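Long-range contacts in PUA domain-containing protein (Aeropyrum pernix, PDB 2CX0), which is of unknown function but carries a PUA domain, a fold found in RNA-binding proteins, and so probably binds RNA: residues A[6-11]-A[172-177]; A[46-51]-A[59-64]. All coordinates share one frame; numbering follows the deposited sequence.

Contact 1. Residues A[6-11]-A[172-177]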
# COMPACT_ATOMS: atom_id res chain seq x y z
N ARG A 6 -6.03 -13.43 11.85
CA ARG A 6 -7.45 -13.12 11.84
C ARG A 6 -7.87 -13.06 10.36
O ARG A 6 -7.03 -12.75 9.48
CB ARG A 6 -7.70 -11.76 12.54
CG ARG A 6 -9.04 -11.17 12.26
CD ARG A 6 -9.29 -9.88 13.07
NE ARG A 6 -9.25 -10.09 14.52
CZ ARG A 6 -8.21 -9.80 15.30
NH1 ARG A 6 -7.12 -9.27 14.75
NH2 ARG A 6 -8.26 -10.03 16.61
N LEU A 7 -9.13 -13.42 10.08
CA LEU A 7 -9.71 -13.38 8.72
C LEU A 7 -9.30 -14.54 7.87
O LEU A 7 -10.17 -15.40 7.49
CB LEU A 7 -9.35 -12.07 7.90
CG LEU A 7 -10.23 -10.86 8.09
CD1 LEU A 7 -9.88 -9.78 6.99
CD2 LEU A 7 -11.70 -11.25 7.90
N VAL A 8 -8.00 -14.58 7.56
CA VAL A 8 -7.48 -15.61 6.69
C VAL A 8 -7.25 -16.95 7.39
O VAL A 8 -7.22 -17.99 6.66
CB VAL A 8 -6.16 -15.14 5.97
CG1 VAL A 8 -6.43 -13.84 5.19
CG2 VAL A 8 -5.09 -14.84 7.01
N GLY A 9 -7.03 -16.94 8.71
CA GLY A 9 -6.82 -18.21 9.38
C GLY A 9 -5.43 -18.79 9.29
O GLY A 9 -4.44 -18.08 9.19
N LEU A 10 -5.34 -20.12 9.33
CA LEU A 10 -4.05 -20.78 9.30
C LEU A 10 -3.32 -20.59 7.96
O LEU A 10 -3.93 -20.70 6.90
CB LEU A 10 -4.26 -22.27 9.59
CG LEU A 10 -2.99 -23.10 9.49
CD1 LEU A 10 -2.24 -23.02 10.85
CD2 LEU A 10 -3.38 -24.54 9.10
N ALA A 11 -2.04 -20.24 8.01
CA ALA A 11 -1.28 -20.10 6.80
C ALA A 11 0.01 -20.88 6.89
O ALA A 11 0.71 -20.79 7.90
CB ALA A 11 -0.96 -18.56 6.46
N GLY A 172 -7.24 -3.66 7.36
CA GLY A 172 -8.22 -4.70 7.66
C GLY A 172 -8.57 -5.68 6.54
O GLY A 172 -9.42 -6.56 6.75
N ASP A 173 -8.00 -5.50 5.35
CA ASP A 173 -8.28 -6.46 4.30
C ASP A 173 -7.46 -7.77 4.58
O ASP A 173 -6.70 -7.85 5.54
CB ASP A 173 -8.10 -5.86 2.86
CG ASP A 173 -6.63 -5.61 2.43
OD1 ASP A 173 -5.65 -6.10 3.06
OD2 ASP A 173 -6.50 -4.88 1.38
N ALA A 174 -7.70 -8.80 3.77
CA ALA A 174 -7.05 -10.08 3.98
C ALA A 174 -5.52 -9.98 3.97
O ALA A 174 -4.86 -10.59 4.85
CB ALA A 174 -7.53 -11.07 2.94
N LEU A 175 -4.98 -9.23 3.01
CA LEU A 175 -3.53 -9.08 2.95
C LEU A 175 -3.03 -8.34 4.22
O LEU A 175 -1.97 -8.70 4.78
CB LEU A 175 -3.09 -8.31 1.68
CG LEU A 175 -1.61 -7.85 1.60
CD1 LEU A 175 -0.67 -9.07 1.55
CD2 LEU A 175 -1.39 -7.05 0.37
N TRP A 176 -3.81 -7.33 4.66
CA TRP A 176 -3.43 -6.56 5.83
C TRP A 176 -3.33 -7.49 7.05
O TRP A 176 -2.34 -7.42 7.82
CB TRP A 176 -4.47 -5.47 6.13
CG TRP A 176 -3.98 -4.55 7.20
CD1 TRP A 176 -3.13 -3.50 7.04
CD2 TRP A 176 -4.22 -4.67 8.59
NE1 TRP A 176 -2.80 -2.97 8.26
CE2 TRP A 176 -3.47 -3.66 9.24
CE3 TRP A 176 -5.02 -5.54 9.36
CZ2 TRP A 176 -3.48 -3.48 10.63
CZ3 TRP A 176 -5.04 -5.36 10.75
CH2 TRP A 176 -4.27 -4.34 11.37
N GLU A 177 -4.31 -8.38 7.21
CA GLU A 177 -4.32 -9.27 8.38
C GLU A 177 -3.17 -10.25 8.32
O GLU A 177 -2.51 -10.50 9.30
CB GLU A 177 -5.67 -10.02 8.52
CG GLU A 177 -6.86 -9.10 8.85
CD GLU A 177 -6.81 -8.45 10.24
OE1 GLU A 177 -5.94 -8.74 11.09
OE2 GLU A 177 -7.69 -7.63 10.50
O HOH W 1 -4.18 -10.65 11.68

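Contact 2. Residues A[46-51]-A[59-64]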
# COMPACT_ATOMS: atom_id res chain seq x y z
N ARG A 46 13.53 -10.74 1.56
CA ARG A 46 13.11 -12.13 1.44
C ARG A 46 11.71 -12.19 0.81
O ARG A 46 10.90 -11.27 0.91
CB ARG A 46 13.08 -12.81 2.83
CG ARG A 46 14.44 -12.80 3.57
CD ARG A 46 14.39 -13.54 4.92
NE ARG A 46 14.12 -14.98 4.80
CZ ARG A 46 14.99 -15.91 4.43
NH1 ARG A 46 16.25 -15.60 4.10
NH2 ARG A 46 14.61 -17.18 4.40
N LEU A 47 11.43 -13.30 0.19
CA LEU A 47 10.14 -13.54 -0.44
C LEU A 47 9.43 -14.57 0.42
O LEU A 47 9.94 -15.70 0.61
CB LEU A 47 10.31 -14.10 -1.84
CG LEU A 47 9.02 -14.44 -2.57
CD1 LEU A 47 8.28 -13.10 -2.97
CD2 LEU A 47 9.38 -15.22 -3.82
N VAL A 48 8.28 -14.16 0.96
CA VAL A 48 7.46 -15.06 1.79
C VAL A 48 6.19 -15.44 1.01
O VAL A 48 5.45 -14.56 0.53
CB VAL A 48 7.03 -14.36 3.05
CG1 VAL A 48 6.13 -15.24 3.87
CG2 VAL A 48 8.28 -13.91 3.82
N LYS A 49 5.96 -16.72 0.84
CA LYS A 49 4.75 -17.22 0.16
C LYS A 49 3.87 -17.85 1.25
O LYS A 49 4.35 -18.69 2.02
CB LYS A 49 5.11 -18.29 -0.85
CG LYS A 49 5.59 -17.75 -2.17
CD LYS A 49 5.64 -18.86 -3.22
CE LYS A 49 7.04 -19.47 -3.34
NZ LYS A 49 7.04 -20.73 -4.20
N ALA A 50 2.60 -17.46 1.33
CA ALA A 50 1.75 -18.00 2.38
C ALA A 50 0.53 -18.63 1.73
O ALA A 50 -0.11 -17.99 0.86
CB ALA A 50 1.27 -16.87 3.30
N ARG A 51 0.22 -19.86 2.11
CA ARG A 51 -0.94 -20.51 1.57
C ARG A 51 -1.97 -20.66 2.66
O ARG A 51 -1.67 -21.21 3.71
CB ARG A 51 -0.60 -21.87 0.99
CG ARG A 51 -1.82 -22.58 0.35
CD ARG A 51 -1.38 -23.85 -0.46
NE ARG A 51 -0.69 -24.81 0.41
CZ ARG A 51 -1.28 -25.61 1.30
NH1 ARG A 51 -2.60 -25.60 1.44
NH2 ARG A 51 -0.54 -26.38 2.08
N ILE A 59 4.61 -12.07 -0.47
CA ILE A 59 4.99 -10.78 0.08
C ILE A 59 6.52 -10.63 0.21
O ILE A 59 7.21 -11.56 0.66
CB ILE A 59 4.43 -10.60 1.51
CG1 ILE A 59 2.87 -10.60 1.49
CG2 ILE A 59 4.91 -9.27 2.09
CD1 ILE A 59 2.33 -10.62 2.97
N ILE A 60 7.05 -9.47 -0.15
CA ILE A 60 8.46 -9.28 0.00
C ILE A 60 8.69 -8.63 1.35
O ILE A 60 8.05 -7.62 1.67
CB ILE A 60 9.00 -8.39 -1.11
CG1 ILE A 60 8.99 -9.22 -2.43
CG2 ILE A 60 10.43 -7.88 -0.75
CD1 ILE A 60 9.30 -8.35 -3.67
N THR A 61 9.56 -9.21 2.17
CA THR A 61 9.88 -8.60 3.47
C THR A 61 11.19 -7.84 3.36
O THR A 61 12.10 -8.24 2.65
CB THR A 61 10.00 -9.63 4.63
OG1 THR A 61 11.03 -10.61 4.34
CG2 THR A 61 8.63 -10.34 4.79
N VAL A 62 11.26 -6.73 4.08
CA VAL A 62 12.43 -5.87 4.13
C VAL A 62 12.81 -5.83 5.62
O VAL A 62 12.11 -5.26 6.46
CB VAL A 62 12.14 -4.41 3.62
CG1 VAL A 62 13.43 -3.58 3.61
CG2 VAL A 62 11.59 -4.41 2.22
N ASP A 63 13.94 -6.45 5.95
CA ASP A 63 14.40 -6.53 7.35
C ASP A 63 13.33 -7.15 8.23
O ASP A 63 13.16 -6.77 9.38
CB ASP A 63 14.85 -5.15 7.88
CG ASP A 63 16.19 -4.76 7.31
OD1 ASP A 63 16.93 -5.70 6.98
OD2 ASP A 63 16.49 -3.56 7.17
N GLY A 64 12.61 -8.10 7.67
CA GLY A 64 11.58 -8.79 8.41
C GLY A 64 10.24 -8.10 8.30
O GLY A 64 9.21 -8.71 8.63

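Contact 1. Residues A[6-11]-A[172-177]
Glu177, on the first turn of the C-terminal helix 174-183, packs against Arg6 and Leu7 in the turn between strands 2-5 and 9-17, a beta hairpin at one margin of the antiparallel sheet. The helix thus brings the end of the chain back to the hairpin near its beginning. Glu177 has the largest buried area of the contact, Leu7 the next.

No direct hydrogen bond crosses between 6-11 and 172-177. Glu177 CB sits 3.2 Å from Arg6 O, the carbonyl that also accepts from Val8 N, closing a gamma turn centred on Leu7. The glutamate chain then bends at chi2 (-67°), which carries its carboxylate across the aliphatic part of Arg6 at a slant: Arg6 CD is 3.8 Å from Glu177 OE2. Farther out, Arg6 NH1 and Glu177 OE1 form a long salt bridge of 3.9 Å. OE1 lies at the guanidinium edge, near its plane, and the two flat groups are turned 66° apart; at this length, and with no hydrogen bond between them, the attraction is probably mainly electrostatic. A water donates to Glu177 OE1 at 2.7 Å and to Glu177 O, and takes a weak bond from Arg6 N. With the carboxylate gone, as with an alanine here, Arg6 would probably lose its acidic mate, the water one of its acceptors, and a gap would open beside Leu7.

Leu7 crosses Glu177 at about a right angle, with Leu7 CD1 3.6 Å from Glu177 CG. The same methyl lies 3.3 Å from Gly172 O, just ahead of the helix, where Asp173 is the N-cap: Asp173 OD1 accepts from Trp176 N at 2.7 Å. On the Tyr57 side, which Val8 and Ala174 both touch, Val8 CG1 meets Ala174 CB at 3.7 Å.

Contact 2. Residues A[46-51]-A[59-64]
Arg46 and Thr61 form a hydrogen-bonded pair in the antiparallel beta hairpin of strands 45-51 and 56-62, the middle two strands of a six-stranded sheet within the DUF1947 region. Leu47 with Ile60 is the next, non-hydrogen-bonded pair, and Val48 with Ile59 is again hydrogen-bonded. The short strand segments approach to 4.7 Å at 140° between their directions, so the strands are clearly twisted against each other rather than strictly antiparallel.

Four backbone bonds satisfy both N-H groups and both carbonyls of each hydrogen-bonded pair. Val48 N gives a nearly straight bond to Ile59 O (N-H...O 172°), and Ile59 N returns one to Val48 O at 2.8 Å. At the other pair, Arg46 N reaches Thr61 O at 3.1 Å, the longest of the four, while Thr61 N lies 2.8 Å from Arg46 O. That carbonyl is also approached by the CA-H of Ile60, with Ile60 CA 3.3 Å from Arg46 O. Between the two pairs, the backbone of Leu47 and Ile60 turns outward, Leu47 bonding to Arg16 of strand 9-17 and Ile60 to Cys67 of strand 65-70, so the hairpin is stitched into the sheet along both flanks.

The side chains add mainly apolar touches. Leu47 and Ile60 share one face, where Leu47 CD1 comes within 4.0 Å of Ile60 CG1. On the face of Arg46, Val48, Ile59 and Thr61, Arg46 and Thr61 start side by side, with Arg46 CB 3.4 Å from Thr61 OG1. A chi1 of 58° places that hydroxyl between Thr61's own N and carbonyl carbon and leaves the methyl anti to the carbonyl carbon, directed at Val48; Thr61 CG2 meets Val48 CG2 at 3.7 Å, the two side chains crossing at about a right angle.

How the contacts relate
Both contacts involve the same six-stranded sheet. Contact 2 lies within the sheet and is partly buried, whereas contact 1 is a surface contact where the C-terminal helix meets the turn before strand 9-17. Their chemistry follows: regular backbone bonds hold 46-51 to 59-64, while 6-11 and 172-177 share apolar touches, a long ion pair and a bridging water. In sequence, the hairpin closes over a few residues but the helix returns across most of the chain. The two sites, centres about 15 Å apart, meet directly: Leu175 CD1 packs 3.7 Å from Ile59 CD1, and Ala11 CB lies 4.2 Å from Ala50 CB on the neighbouring strand.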